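PDB 3G64: putative enoyl-CoA hydratase from Streptomyces coelicolor A3, which probably hydrates the double bond of enoyl-CoA thioesters as a trimeric enzyme of the enoyl-CoA hydratase/isomerase (crotonase) family. Local coordinates for residues 98-101 against 102-106; 224-227 against 228-232; 235-238 against 239-243; 252-256 against 257-261. All blocks are in the same frame, centred on the assembly; numbering follows the deposited sequence.

Contact 1 of 4, residues 98-101 against 102-106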
ATOM      1  N   PHE A  98      13.706  -8.720 -24.851  1.00 19.24           N
ATOM      2  CA  PHE A  98      12.963  -7.450 -25.018  1.00 15.32           C
ATOM      3  C   PHE A  98      12.202  -7.141 -23.709  1.00 20.46           C
ATOM      4  O   PHE A  98      12.274  -6.047 -23.159  1.00 19.50           O
ATOM      5  CB  PHE A  98      11.988  -7.482 -26.223  1.00 20.77           C
ATOM      6  CG  PHE A  98      11.002  -6.353 -26.192  1.00 23.32           C
ATOM      7  CD1 PHE A  98      11.436  -5.040 -26.411  1.00 22.31           C
ATOM      8  CD2 PHE A  98       9.681  -6.567 -25.833  1.00 24.98           C
ATOM      9  CE1 PHE A  98      10.549  -3.943 -26.302  1.00 25.31           C
ATOM     10  CE2 PHE A  98       8.762  -5.459 -25.741  1.00 25.24           C
ATOM     11  CZ  PHE A  98       9.214  -4.156 -25.964  1.00 20.13           C
ATOM     12  N   ASN A  99      11.477  -8.122 -23.190  1.00 21.10           N
ATOM     13  CA  ASN A  99      10.718  -7.870 -21.980  1.00 20.24           C
ATOM     14  C   ASN A  99      11.566  -7.648 -20.751  1.00 22.98           C
ATOM     15  O   ASN A  99      11.170  -6.912 -19.835  1.00 24.70           O
ATOM     16  CB  ASN A  99       9.661  -8.935 -21.769  1.00 21.31           C
ATOM     17  CG  ASN A  99       8.600  -8.883 -22.855  1.00 25.13           C
ATOM     18  OD1 ASN A  99       7.776  -7.949 -22.881  1.00 26.61           O
ATOM     19  ND2 ASN A  99       8.635  -9.842 -23.775  1.00 20.44           N
ATOM     20  N   ARG A 100      12.745  -8.247 -20.738  1.00 18.77           N
ATOM     21  CA  ARG A 100      13.661  -7.973 -19.641  1.00 23.31           C
ATOM     22  C   ARG A 100      14.188  -6.548 -19.756  1.00 22.01           C
ATOM     23  O   ARG A 100      14.387  -5.874 -18.756  1.00 27.12           O
ATOM     24  CB  ARG A 100      14.836  -8.958 -19.642  1.00 23.35           C
ATOM     25  CG  ARG A 100      15.851  -8.669 -18.537  1.00 34.01           C
ATOM     26  CD  ARG A 100      16.869  -9.805 -18.415  1.00 42.10           C
ATOM     27  NE  ARG A 100      16.372 -10.948 -17.639  1.00 44.98           N
ATOM     28  CZ  ARG A 100      16.398 -12.208 -18.072  1.00 44.20           C
ATOM     29  NH1 ARG A 100      16.887 -12.454 -19.284  1.00 41.84           N
ATOM     30  NH2 ARG A 100      15.952 -13.220 -17.295  1.00 33.48           N
HETATM   31  N   MSE A 101      14.453  -6.108 -20.978  1.00 21.97           N
HETATM   32  CA  MSE A 101      14.999  -4.777 -21.170  1.00 23.75           C
HETATM   33  C   MSE A 101      13.994  -3.714 -20.698  1.00 23.58           C
HETATM   34  O   MSE A 101      14.374  -2.729 -20.075  1.00 20.68           O
HETATM   35  CB  MSE A 101      15.350  -4.532 -22.639  1.00 19.90           C
HETATM   36  CG  MSE A 101      15.522  -3.030 -22.945  1.00 20.66           C
HETATM   37 SE   MSE A 101      16.196  -2.649 -24.754  0.89 33.56          SE
HETATM   38  CE  MSE A 101      14.569  -3.077 -25.797  1.00 25.91           C
ATOM     39  N   THR A 102      12.708  -3.899 -20.990  1.00 20.39           N
ATOM     40  CA  THR A 102      11.756  -2.857 -20.580  1.00 20.28           C
ATOM     41  C   THR A 102      11.618  -2.806 -19.059  1.00 24.47           C
ATOM     42  O   THR A 102      11.626  -1.722 -18.455  1.00 24.72           O
ATOM     43  CB  THR A 102      10.367  -3.094 -21.186  1.00 21.69           C
ATOM     44  OG1 THR A 102       9.906  -4.399 -20.803  1.00 20.75           O
ATOM     45  CG2 THR A 102      10.422  -2.986 -22.688  1.00 24.11           C
ATOM     46  N   GLY A 103      11.525  -3.980 -18.432  1.00 24.36           N
ATOM     47  CA  GLY A 103      11.520  -4.064 -16.978  1.00 18.43           C
ATOM     48  C   GLY A 103      12.754  -3.437 -16.356  1.00 23.55           C
ATOM     49  O   GLY A 103      12.670  -2.778 -15.310  1.00 24.62           O
ATOM     50  N   GLN A 104      13.912  -3.605 -16.971  0.50 21.43           N
ATOM     51  CA  GLN A 104      15.099  -3.012 -16.355  0.50 19.47           C
ATOM     52  C   GLN A 104      15.171  -1.497 -16.599  0.50 20.28           C
ATOM     53  O   GLN A 104      15.879  -0.787 -15.878  0.50 20.48           O
ATOM     54  CB  GLN A 104      16.386  -3.720 -16.799  0.50 23.22           C
ATOM     55  CG  GLN A 104      16.400  -5.241 -16.496  0.50 30.74           C
ATOM     56  CD  GLN A 104      16.659  -5.577 -15.042  0.50 36.77           C
ATOM     57  OE1 GLN A 104      17.483  -4.941 -14.380  0.50 40.53           O
ATOM     58  NE2 GLN A 104      15.983  -6.617 -14.540  0.50 38.27           N
ATOM     59  N   VAL A 105      14.434  -0.990 -17.593  1.00 20.76           N
ATOM     60  CA  VAL A 105      14.318   0.471 -17.711  1.00 20.60           C
ATOM     61  C   VAL A 105      13.582   1.027 -16.491  1.00 21.84           C
ATOM     62  O   VAL A 105      14.055   1.961 -15.830  1.00 23.96           O
ATOM     63  CB  VAL A 105      13.630   0.910 -19.017  1.00 17.01           C
ATOM     64  CG1 VAL A 105      13.372   2.455 -18.965  1.00 19.35           C
ATOM     65  CG2 VAL A 105      14.530   0.559 -20.180  1.00 20.43           C
ATOM     66  N   VAL A 106      12.450   0.410 -16.159  1.00 20.71           N
ATOM     67  CA  VAL A 106      11.652   0.836 -15.013  1.00 22.04           C
ATOM     68  C   VAL A 106      12.454   0.684 -13.716  1.00 23.03           C
ATOM     69  O   VAL A 106      12.438   1.580 -12.853  1.00 22.62           O
ATOM     70  CB  VAL A 106      10.321   0.037 -14.953  1.00 27.24           C
ATOM     71  CG1 VAL A 106       9.630   0.219 -13.627  1.00 26.21           C
ATOM     72  CG2 VAL A 106       9.397   0.486 -16.105  1.00 20.56           C
TER
HETATM   73  O   HOH W   1       7.563  -5.530 -21.364  1.00 32.05           O
HETATM   74  O   HOH W   2      13.555  -7.054 -16.142  1.00 48.51           O
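Thr-102 and Phe-98, one helical turn apart, meet through the threonine methyl: CG2 lies 4.1 Å from the centroid of the phenylalanine ring, an off-centre CH-pi contact that reaches CE1 and CZ. Thr-102 carries OG1 between its backbone N and carbonyl carbon (chi1 57°), which turns the hydroxyl back toward the preceding turn and sets CG2 obliquely against the ring. Among the polar contacts, OG1 stands 3.0 Å from Asn-99 O, and a water 2.7 Å from OG1 also donates to Asn-99 OD1, bridging the two side chains; Asn-99 ND2 is taken by Leu-95 O. A valine here would probably leave this water, and Asn-99 O, without the hydroxyl they meet. In one of two conformers of Gln-104, a second water donates to Arg-100 O and accepts from Gln-104 NE2 at 2.9 Å, while the aliphatic parts of Arg-100 and Gln-104 run side by side, CG to CG 4.0 Å. Arg-100 ends in a salt bridge to Glu-244 of the second subunit. Regular helical bonds, such as Gln-104 N to Arg-100 O at 2.9 Å, join the turns. This part of helix 92-111 packs through Met-101, Thr-102 and Val-105 on helix 43-58, and through Val-105 and Val-106 on helix 127-134, while Asn-99, Arg-100 and Gln-104 meet the second subunit.

Contact 2 of 4, residues 224-227 against 228-232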
ATOM      1  N   HIS A 224      18.558  13.865  -0.769  1.00 26.52           N
ATOM      2  CA  HIS A 224      17.463  13.511  -1.688  1.00 24.69           C
ATOM      3  C   HIS A 224      17.613  12.088  -2.247  1.00 26.86           C
ATOM      4  O   HIS A 224      16.666  11.305  -2.266  1.00 25.16           O
ATOM      5  CB  HIS A 224      17.409  14.468  -2.879  1.00 25.38           C
ATOM      6  CG  HIS A 224      16.895  15.836  -2.541  1.00 30.01           C
ATOM      7  ND1 HIS A 224      17.191  16.950  -3.306  1.00 30.83           N
ATOM      8  CD2 HIS A 224      16.116  16.271  -1.523  1.00 29.24           C
ATOM      9  CE1 HIS A 224      16.608  18.011  -2.770  1.00 32.10           C
ATOM     10  NE2 HIS A 224      15.960  17.630  -1.684  1.00 32.29           N
ATOM     11  N   ALA A 225      18.813  11.791  -2.721  1.00 22.21           N
ATOM     12  CA  ALA A 225      19.092  10.535  -3.386  1.00 26.29           C
ATOM     13  C   ALA A 225      18.898   9.361  -2.399  1.00 28.81           C
ATOM     14  O   ALA A 225      18.286   8.347  -2.740  1.00 26.28           O
ATOM     15  CB  ALA A 225      20.513  10.544  -3.966  1.00 26.42           C
ATOM     16  N   GLN A 226      19.403   9.518  -1.179  1.00 24.99           N
ATOM     17  CA  GLN A 226      19.189   8.523  -0.143  1.00 24.84           C
ATOM     18  C   GLN A 226      17.728   8.417   0.291  1.00 24.83           C
ATOM     19  O   GLN A 226      17.295   7.359   0.713  1.00 30.40           O
ATOM     20  CB  GLN A 226      20.106   8.749   1.064  1.00 26.11           C
ATOM     21  CG  GLN A 226      21.572   8.379   0.787  1.00 25.53           C
ATOM     22  CD  GLN A 226      21.718   6.950   0.224  1.00 31.08           C
ATOM     23  OE1 GLN A 226      21.824   6.762  -0.981  1.00 30.85           O
ATOM     24  NE2 GLN A 226      21.705   5.952   1.107  1.00 26.14           N
ATOM     25  N   THR A 227      16.968   9.496   0.203  1.00 22.52           N
ATOM     26  CA  THR A 227      15.539   9.397   0.495  1.00 22.65           C
ATOM     27  C   THR A 227      14.875   8.441  -0.514  1.00 25.89           C
ATOM     28  O   THR A 227      14.056   7.582  -0.146  1.00 23.99           O
ATOM     29  CB  THR A 227      14.830  10.793   0.415  1.00 28.87           C
ATOM     30  OG1 THR A 227      15.375  11.668   1.424  1.00 26.33           O
ATOM     31  CG2 THR A 227      13.313  10.648   0.641  1.00 23.62           C
ATOM     32  N   LYS A 228      15.231   8.604  -1.785  1.00 22.96           N
ATOM     33  CA  LYS A 228      14.676   7.775  -2.839  1.00 22.25           C
ATOM     34  C   LYS A 228      15.148   6.318  -2.666  1.00 25.83           C
ATOM     35  O   LYS A 228      14.360   5.383  -2.766  1.00 24.76           O
ATOM     36  CB  LYS A 228      15.098   8.318  -4.203  1.00 21.64           C
ATOM     37  CG  LYS A 228      14.742   7.401  -5.360  1.00 29.13           C
ATOM     38  CD  LYS A 228      14.978   8.113  -6.689  1.00 27.83           C
ATOM     39  CE  LYS A 228      14.748   7.179  -7.852  1.00 24.08           C
ATOM     40  NZ  LYS A 228      14.756   7.957  -9.136  1.00 23.72           N
ATOM     41  N   ALA A 229      16.442   6.149  -2.411  1.00 23.04           N
ATOM     42  CA  ALA A 229      17.019   4.826  -2.199  1.00 27.48           C
ATOM     43  C   ALA A 229      16.330   4.082  -1.047  1.00 24.31           C
ATOM     44  O   ALA A 229      16.066   2.888  -1.154  1.00 22.32           O
ATOM     45  CB  ALA A 229      18.565   4.925  -1.948  1.00 23.11           C
ATOM     46  N   LEU A 230      16.005   4.773   0.041  1.00 22.58           N
ATOM     47  CA  LEU A 230      15.378   4.083   1.183  1.00 24.88           C
ATOM     48  C   LEU A 230      13.897   3.765   0.952  1.00 24.63           C
ATOM     49  O   LEU A 230      13.415   2.721   1.370  1.00 25.74           O
ATOM     50  CB  LEU A 230      15.596   4.846   2.506  1.00 22.93           C
ATOM     51  CG  LEU A 230      16.868   4.376   3.251  1.00 30.57           C
ATOM     52  CD1 LEU A 230      18.116   4.403   2.357  1.00 25.24           C
ATOM     53  CD2 LEU A 230      17.103   5.200   4.484  1.00 30.84           C
ATOM     54  N   LEU A 231      13.176   4.669   0.295  1.00 23.64           N
ATOM     55  CA  LEU A 231      11.798   4.377  -0.098  1.00 26.30           C
ATOM     56  C   LEU A 231      11.752   3.107  -0.956  1.00 25.57           C
ATOM     57  O   LEU A 231      10.972   2.175  -0.723  1.00 25.24           O
ATOM     58  CB  LEU A 231      11.218   5.552  -0.911  1.00 27.00           C
ATOM     59  CG  LEU A 231      10.706   6.708  -0.053  1.00 28.41           C
ATOM     60  CD1 LEU A 231      10.559   8.005  -0.886  1.00 26.78           C
ATOM     61  CD2 LEU A 231       9.407   6.315   0.651  1.00 23.20           C
ATOM     62  N   THR A 232      12.608   3.087  -1.956  1.00 22.41           N
ATOM     63  CA  THR A 232      12.635   1.987  -2.900  1.00 23.39           C
ATOM     64  C   THR A 232      13.010   0.669  -2.241  1.00 23.07           C
ATOM     65  O   THR A 232      12.327  -0.346  -2.420  1.00 25.60           O
ATOM     66  CB  THR A 232      13.611   2.315  -4.043  1.00 22.43           C
ATOM     67  OG1 THR A 232      13.036   3.355  -4.845  1.00 27.97           O
ATOM     68  CG2 THR A 232      13.856   1.117  -4.903  1.00 19.26           C
TER
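Thr-227 and Leu-231 lie alongside each other, pointing the same way, on the buried and closely packed side of this helical turn. The leucine folds over the threonine carbonyl, with CG 3.5 Å from Thr-227 O, and its CD1 stands 4.1 Å from Thr-227 CG2. OG1 is anti to the carbonyl carbon (chi1 -63°), which leaves CG2 anti to the backbone N and beside the carbonyl carbon, on the Leu-231 side, and turns the hydroxyl back to Ala-223 O; OG1 is also hydrogen-bonded to Gly-157 N of the third subunit. Leu-230, buried as well, closes over another carbonyl, its CD1 3.5 Å from Gln-226 O. Lys-228 is buried too, and its chain, extended beyond CG, carries NZ away from the turn to a salt bridge with Asp-136 and hydrogen bonds to the backbone oxygens of Phe-114 and Val-109, so its charge is probably well compensated. The looser side belongs to Gln-226 and Ala-229, both partly exposed. Bent at chi2 (-53°), the Gln-226 chain brings OE1 to 3.9 Å from Ala-229 CB and NE2 to 4.1 Å from Leu-230 CD1. Four successive i to i+4 backbone bonds, among them Ala-229 N to Ala-225 O at 2.9 Å, mark a regular alpha-helix, here helix 221-234 of the crotonase fold, wedged between helix 239-253 and the third subunit.

Contact 3 of 4, residues 235-238 against 239-243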
ATOM      1  N   LEU A 235      10.343  -0.748   0.491  1.00 18.47           N
ATOM      2  CA  LEU A 235       9.141  -1.397  -0.030  1.00 18.73           C
ATOM      3  C   LEU A 235       9.309  -2.923   0.004  1.00 21.44           C
ATOM      4  O   LEU A 235       8.321  -3.673   0.024  1.00 22.02           O
ATOM      5  CB  LEU A 235       8.840  -0.964  -1.479  1.00 18.70           C
ATOM      6  CG  LEU A 235       8.310   0.472  -1.581  1.00 22.40           C
ATOM      7  CD1 LEU A 235       8.307   0.865  -3.058  1.00 25.69           C
ATOM      8  CD2 LEU A 235       6.905   0.580  -0.987  1.00 20.27           C
ATOM      9  N   ASP A 236      10.561  -3.375   0.030  1.00 18.49           N
ATOM     10  CA  ASP A 236      10.855  -4.811  -0.145  1.00 19.62           C
ATOM     11  C   ASP A 236      11.478  -5.392   1.110  1.00 21.57           C
ATOM     12  O   ASP A 236      12.036  -6.497   1.088  1.00 19.24           O
ATOM     13  CB  ASP A 236      11.825  -5.025  -1.316  1.00 21.94           C
ATOM     14  CG  ASP A 236      11.223  -4.636  -2.652  1.00 25.76           C
ATOM     15  OD1 ASP A 236       9.970  -4.566  -2.729  1.00 23.07           O
ATOM     16  OD2 ASP A 236      11.996  -4.396  -3.613  1.00 23.67           O
HETATM   17  N   MSE A 237      11.391  -4.656   2.214  1.00 20.40           N
HETATM   18  CA  MSE A 237      12.021  -5.106   3.475  1.00 22.27           C
HETATM   19  C   MSE A 237      11.037  -5.124   4.626  1.00 24.66           C
HETATM   20  O   MSE A 237      10.047  -4.415   4.581  1.00 23.30           O
HETATM   21  CB  MSE A 237      13.143  -4.142   3.878  1.00 19.73           C
HETATM   22  CG  MSE A 237      14.256  -4.094   2.854  1.00 19.47           C
HETATM   23 SE   MSE A 237      15.376  -2.471   3.076  0.87 31.18          SE
HETATM   24  CE  MSE A 237      16.024  -2.778   4.921  1.00 22.78           C
ATOM     25  N   PRO A 238      11.335  -5.919   5.676  1.00 26.40           N
ATOM     26  CA  PRO A 238      10.545  -5.910   6.906  1.00 23.26           C
ATOM     27  C   PRO A 238      10.892  -4.709   7.819  1.00 25.12           C
ATOM     28  O   PRO A 238      11.966  -4.107   7.717  1.00 21.13           O
ATOM     29  CB  PRO A 238      10.959  -7.218   7.589  1.00 23.67           C
ATOM     30  CG  PRO A 238      12.383  -7.400   7.165  1.00 25.06           C
ATOM     31  CD  PRO A 238      12.352  -6.987   5.693  1.00 26.07           C
ATOM     32  N   LEU A 239       9.973  -4.384   8.724  1.00 25.59           N
ATOM     33  CA  LEU A 239      10.176  -3.265   9.651  1.00 25.88           C
ATOM     34  C   LEU A 239      11.553  -3.285  10.345  1.00 25.84           C
ATOM     35  O   LEU A 239      12.263  -2.268  10.303  1.00 25.81           O
ATOM     36  CB  LEU A 239       9.054  -3.224  10.688  1.00 29.77           C
ATOM     37  CG  LEU A 239       9.145  -2.140  11.774  1.00 31.42           C
ATOM     38  CD1 LEU A 239       9.195  -0.769  11.131  1.00 27.21           C
ATOM     39  CD2 LEU A 239       7.952  -2.259  12.718  1.00 30.50           C
ATOM     40  N   ALA A 240      11.951  -4.414  10.969  1.00 23.41           N
ATOM     41  CA  ALA A 240      13.225  -4.422  11.727  1.00 22.02           C
ATOM     42  C   ALA A 240      14.439  -4.125  10.856  1.00 28.26           C
ATOM     43  O   ALA A 240      15.382  -3.476  11.288  1.00 27.62           O
ATOM     44  CB  ALA A 240      13.432  -5.748  12.483  1.00 21.34           C
ATOM     45  N   ALA A 241      14.428  -4.626   9.629  1.00 27.61           N
ATOM     46  CA  ALA A 241      15.524  -4.345   8.704  1.00 26.44           C
ATOM     47  C   ALA A 241      15.478  -2.874   8.241  1.00 25.86           C
ATOM     48  O   ALA A 241      16.520  -2.240   8.055  1.00 24.25           O
ATOM     49  CB  ALA A 241      15.444  -5.288   7.485  1.00 24.98           C
ATOM     50  N   ALA A 242      14.279  -2.329   8.022  1.00 21.58           N
ATOM     51  CA  ALA A 242      14.198  -0.937   7.556  1.00 22.84           C
ATOM     52  C   ALA A 242      14.836   0.045   8.561  1.00 29.45           C
ATOM     53  O   ALA A 242      15.536   1.006   8.186  1.00 27.78           O
ATOM     54  CB  ALA A 242      12.738  -0.543   7.270  1.00 21.14           C
ATOM     55  N   VAL A 243      14.627  -0.193   9.848  1.00 25.54           N
ATOM     56  CA  VAL A 243      15.196   0.745  10.804  1.00 30.65           C
ATOM     57  C   VAL A 243      16.740   0.618  10.923  1.00 29.49           C
ATOM     58  O   VAL A 243      17.418   1.593  11.264  1.00 26.68           O
ATOM     59  CB  VAL A 243      14.436   0.735  12.179  1.00 33.67           C
ATOM     60  CG1 VAL A 243      13.012   1.289  12.001  1.00 34.37           C
ATOM     61  CG2 VAL A 243      14.413  -0.647  12.787  1.00 30.40           C
TER
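Bent at its last torsion (chi3 60°) after an extended chi2 of 162°, the selenomethionine chain of Met-237 swings its terminal methyl onto the first turn of the following helix. CE comes to rest 3.6 Å from Ala-241 CB and 3.2 Å from Ala-241 O, so the methyl meets both the side chain and the carbonyl of one residue. Pro-238 adds its ring from the neighbouring position: CG lies 3.7 Å from the same Ala-241 CB, and the alanine methyl is thereby touched by two apolar groups of the chain leading into the helix. Pro-238 is the N-cap residue, its extended backbone (psi 160°) breaking from the helical path. Its carbonyl starts the helical bonding by accepting from Ala-242 N at 2.9 Å, the oxygen lying nearly in line with the N-H. The next bond, Val-243 N to Leu-239 O, stays within the helix. The backbone N of Leu-239, at the start of the helix, is held instead by Asp-236 OD2 of the third subunit, and Leu-239 and Ala-242 pack on Tyr-164 of that subunit. The contact lies in the connection between helix 221-234 and helix 239-253, where the chain reverses at the subunit interface.

Contact 4 of 4, residues 252-256 against 257-261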
ATOM      1  N   LEU A 252      25.407   8.018   8.636  1.00 29.72           N
ATOM      2  CA  LEU A 252      26.340   8.437   7.588  1.00 27.49           C
ATOM      3  C   LEU A 252      26.115   9.897   7.192  1.00 30.74           C
ATOM      4  O   LEU A 252      27.068  10.673   7.009  1.00 32.57           O
ATOM      5  CB  LEU A 252      26.234   7.546   6.341  1.00 31.88           C
ATOM      6  CG  LEU A 252      27.015   7.997   5.098  1.00 29.48           C
ATOM      7  CD1 LEU A 252      28.485   7.830   5.348  1.00 34.27           C
ATOM      8  CD2 LEU A 252      26.615   7.163   3.868  1.00 25.46           C
ATOM      9  N   LEU A 253      24.857  10.282   7.046  1.00 28.49           N
ATOM     10  CA  LEU A 253      24.572  11.615   6.542  1.00 28.16           C
ATOM     11  C   LEU A 253      24.911  12.673   7.615  1.00 32.95           C
ATOM     12  O   LEU A 253      25.232  13.825   7.300  1.00 33.28           O
ATOM     13  CB  LEU A 253      23.108  11.734   6.081  1.00 25.70           C
ATOM     14  CG  LEU A 253      22.742  10.959   4.791  1.00 33.77           C
ATOM     15  CD1 LEU A 253      21.273  11.092   4.440  1.00 33.33           C
ATOM     16  CD2 LEU A 253      23.567  11.450   3.657  1.00 35.13           C
HETATM   17  N   MSE A 254      24.825  12.270   8.873  1.00 31.76           N
HETATM   18  CA  MSE A 254      25.218  13.134   9.977  1.00 32.48           C
HETATM   19  C   MSE A 254      26.731  13.435  10.000  1.00 36.30           C
HETATM   20  O   MSE A 254      27.165  14.317  10.741  1.00 33.44           O
HETATM   21  CB  MSE A 254      24.757  12.558  11.312  1.00 27.91           C
HETATM   22  CG  MSE A 254      23.303  12.817  11.605  1.00 27.55           C
HETATM   23 SE   MSE A 254      22.871  12.250  13.421  0.70 37.77          SE
HETATM   24  CE  MSE A 254      20.974  12.689  13.404  1.00 31.25           C
ATOM     25  N   THR A 255      27.521  12.721   9.194  1.00 34.57           N
ATOM     26  CA  THR A 255      28.941  13.068   8.994  1.00 35.11           C
ATOM     27  C   THR A 255      29.168  13.936   7.745  1.00 34.49           C
ATOM     28  O   THR A 255      30.313  14.282   7.416  1.00 32.10           O
ATOM     29  CB  THR A 255      29.839  11.817   8.833  1.00 33.05           C
ATOM     30  OG1 THR A 255      29.704  11.287   7.501  1.00 31.68           O
ATOM     31  CG2 THR A 255      29.489  10.729   9.871  1.00 31.58           C
ATOM     32  N   GLY A 256      28.082  14.247   7.036  1.00 31.83           N
ATOM     33  CA  GLY A 256      28.142  15.012   5.799  1.00 29.41           C
ATOM     34  C   GLY A 256      28.205  16.521   6.026  1.00 34.06           C
ATOM     35  O   GLY A 256      27.769  17.023   7.060  1.00 32.98           O
ATOM     36  N   GLU A 257      28.763  17.238   5.058  1.00 31.62           N
ATOM     37  CA  GLU A 257      28.789  18.699   5.092  1.00 37.61           C
ATOM     38  C   GLU A 257      27.418  19.333   5.199  1.00 38.56           C
ATOM     39  O   GLU A 257      27.267  20.394   5.810  1.00 33.53           O
ATOM     40  CB  GLU A 257      29.438  19.249   3.833  1.00 42.21           C
ATOM     41  CG  GLU A 257      30.933  19.068   3.769  1.00 53.16           C
ATOM     42  CD  GLU A 257      31.524  19.705   2.519  1.00 68.33           C
ATOM     43  OE1 GLU A 257      31.051  20.803   2.104  1.00 71.10           O
ATOM     44  OE2 GLU A 257      32.461  19.099   1.951  1.00 72.55           O
ATOM     45  N   ASP A 258      26.416  18.714   4.581  1.00 33.24           N
ATOM     46  CA  ASP A 258      25.111  19.373   4.455  1.00 28.52           C
ATOM     47  C   ASP A 258      24.378  19.449   5.791  1.00 29.87           C
ATOM     48  O   ASP A 258      23.750  20.458   6.114  1.00 32.42           O
ATOM     49  CB  ASP A 258      24.243  18.716   3.371  1.00 30.08           C
ATOM     50  CG  ASP A 258      24.662  19.145   1.980  1.00 36.01           C
ATOM     51  OD1 ASP A 258      25.486  20.089   1.854  1.00 34.34           O
ATOM     52  OD2 ASP A 258      24.187  18.558   0.996  1.00 35.65           O
ATOM     53  N   TYR A 259      24.483  18.391   6.582  1.00 27.45           N
ATOM     54  CA  TYR A 259      23.894  18.400   7.907  1.00 30.78           C
ATOM     55  C   TYR A 259      24.571  19.464   8.771  1.00 36.12           C
ATOM     56  O   TYR A 259      23.893  20.181   9.491  1.00 36.53           O
ATOM     57  CB  TYR A 259      24.111  17.047   8.544  1.00 29.55           C
ATOM     58  CG  TYR A 259      23.524  16.835   9.923  1.00 31.46           C
ATOM     59  CD1 TYR A 259      22.150  16.957  10.152  1.00 31.26           C
ATOM     60  CD2 TYR A 259      24.340  16.433  10.982  1.00 29.62           C
ATOM     61  CE1 TYR A 259      21.618  16.692  11.401  1.00 30.66           C
ATOM     62  CE2 TYR A 259      23.820  16.152  12.230  1.00 29.64           C
ATOM     63  CZ  TYR A 259      22.468  16.284  12.437  1.00 33.50           C
ATOM     64  OH  TYR A 259      21.962  16.005  13.675  1.00 34.60           O
ATOM     65  N   ALA A 260      25.900  19.554   8.704  1.00 34.75           N
ATOM     66  CA  ALA A 260      26.626  20.572   9.483  1.00 34.38           C
ATOM     67  C   ALA A 260      26.221  21.971   9.000  1.00 36.46           C
ATOM     68  O   ALA A 260      25.996  22.889   9.804  1.00 37.89           O
ATOM     69  CB  ALA A 260      28.137  20.372   9.386  1.00 31.08           C
ATOM     70  N   GLU A 261      26.092  22.120   7.689  1.00 34.85           N
ATOM     71  CA  GLU A 261      25.729  23.409   7.130  1.00 35.28           C
ATOM     72  C   GLU A 261      24.322  23.799   7.563  1.00 38.46           C
ATOM     73  O   GLU A 261      24.052  24.983   7.808  1.00 35.14           O
ATOM     74  CB  GLU A 261      25.903  23.444   5.613  1.00 32.88           C
ATOM     75  CG  GLU A 261      25.166  24.600   4.897  1.00 30.89           C
ATOM     76  CD  GLU A 261      25.767  26.017   5.136  1.00 38.24           C
ATOM     77  OE1 GLU A 261      26.709  26.183   5.933  1.00 39.59           O
ATOM     78  OE2 GLU A 261      25.286  26.964   4.484  1.00 37.25           O
TER
HETATM   79  O   HOH W   3      24.431  15.631   5.296  1.00 31.72           O
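A selenomethionine chain runs across a tyrosine ring where two helices join: Met-254 CG sits over one face of Tyr-259, 3.8 Å from the ring centroid, and is offset toward the rim, 3.4 Å from CE2. The chain is fully extended beyond CG, with chi3 at -179°, and it continues obliquely past the ring toward the phenol end. SE is 4.9 Å from the centroid, an oblique Met-aromatic contact, and CE reaches to 3.5 Å from Tyr-259 OH. That hydroxyl is hydrogen-bonded to Thr-87 OG1 of the third subunit. Where the chain passes from helix 239-253 to helix 257-267, Leu-253 to Gly-256 form a type I beta turn, closed by Gly-256 N to Leu-253 O at 2.9 Å, and Gly-256 is the N-cap of the second helix. Leu-253 O also accepts from a water at 2.8 Å, which in turn takes the N-H of Tyr-259, linking the turn to the new helix. Without the ring, as with an alanine here, the Met-254 chain is likely to lose its aromatic partner, and Thr-87 of the third subunit this hydrogen bond. Just before the turn, Leu-252 O accepts from both the backbone N and the OG1 of Thr-255, the hydroxyl at 2.8 Å.

How the contacts relate
From the N terminus the contacts come in series, none enclosing or crossing another, and each is local. Contact 1 joins successive turns of helix 92-111 and stands apart within its own chain, but meets contact 4 of the second subunit, Phe-98 against Met-254. Contact 2 likewise joins turns of helix 221-234; contact 3 follows directly in sequence, closing the connection into helix 239-253. Contact 4 closes the turn from the far end of that helix into helix 257-267. There the chain comes back beside contact 2, Gln-226 CB packing 4.3 Å from Leu-253 CD1. Contacts 2, 3 and 4 all touch the third subunit, and contact 3 also meets the second, binding the C-terminal helices into the trimer.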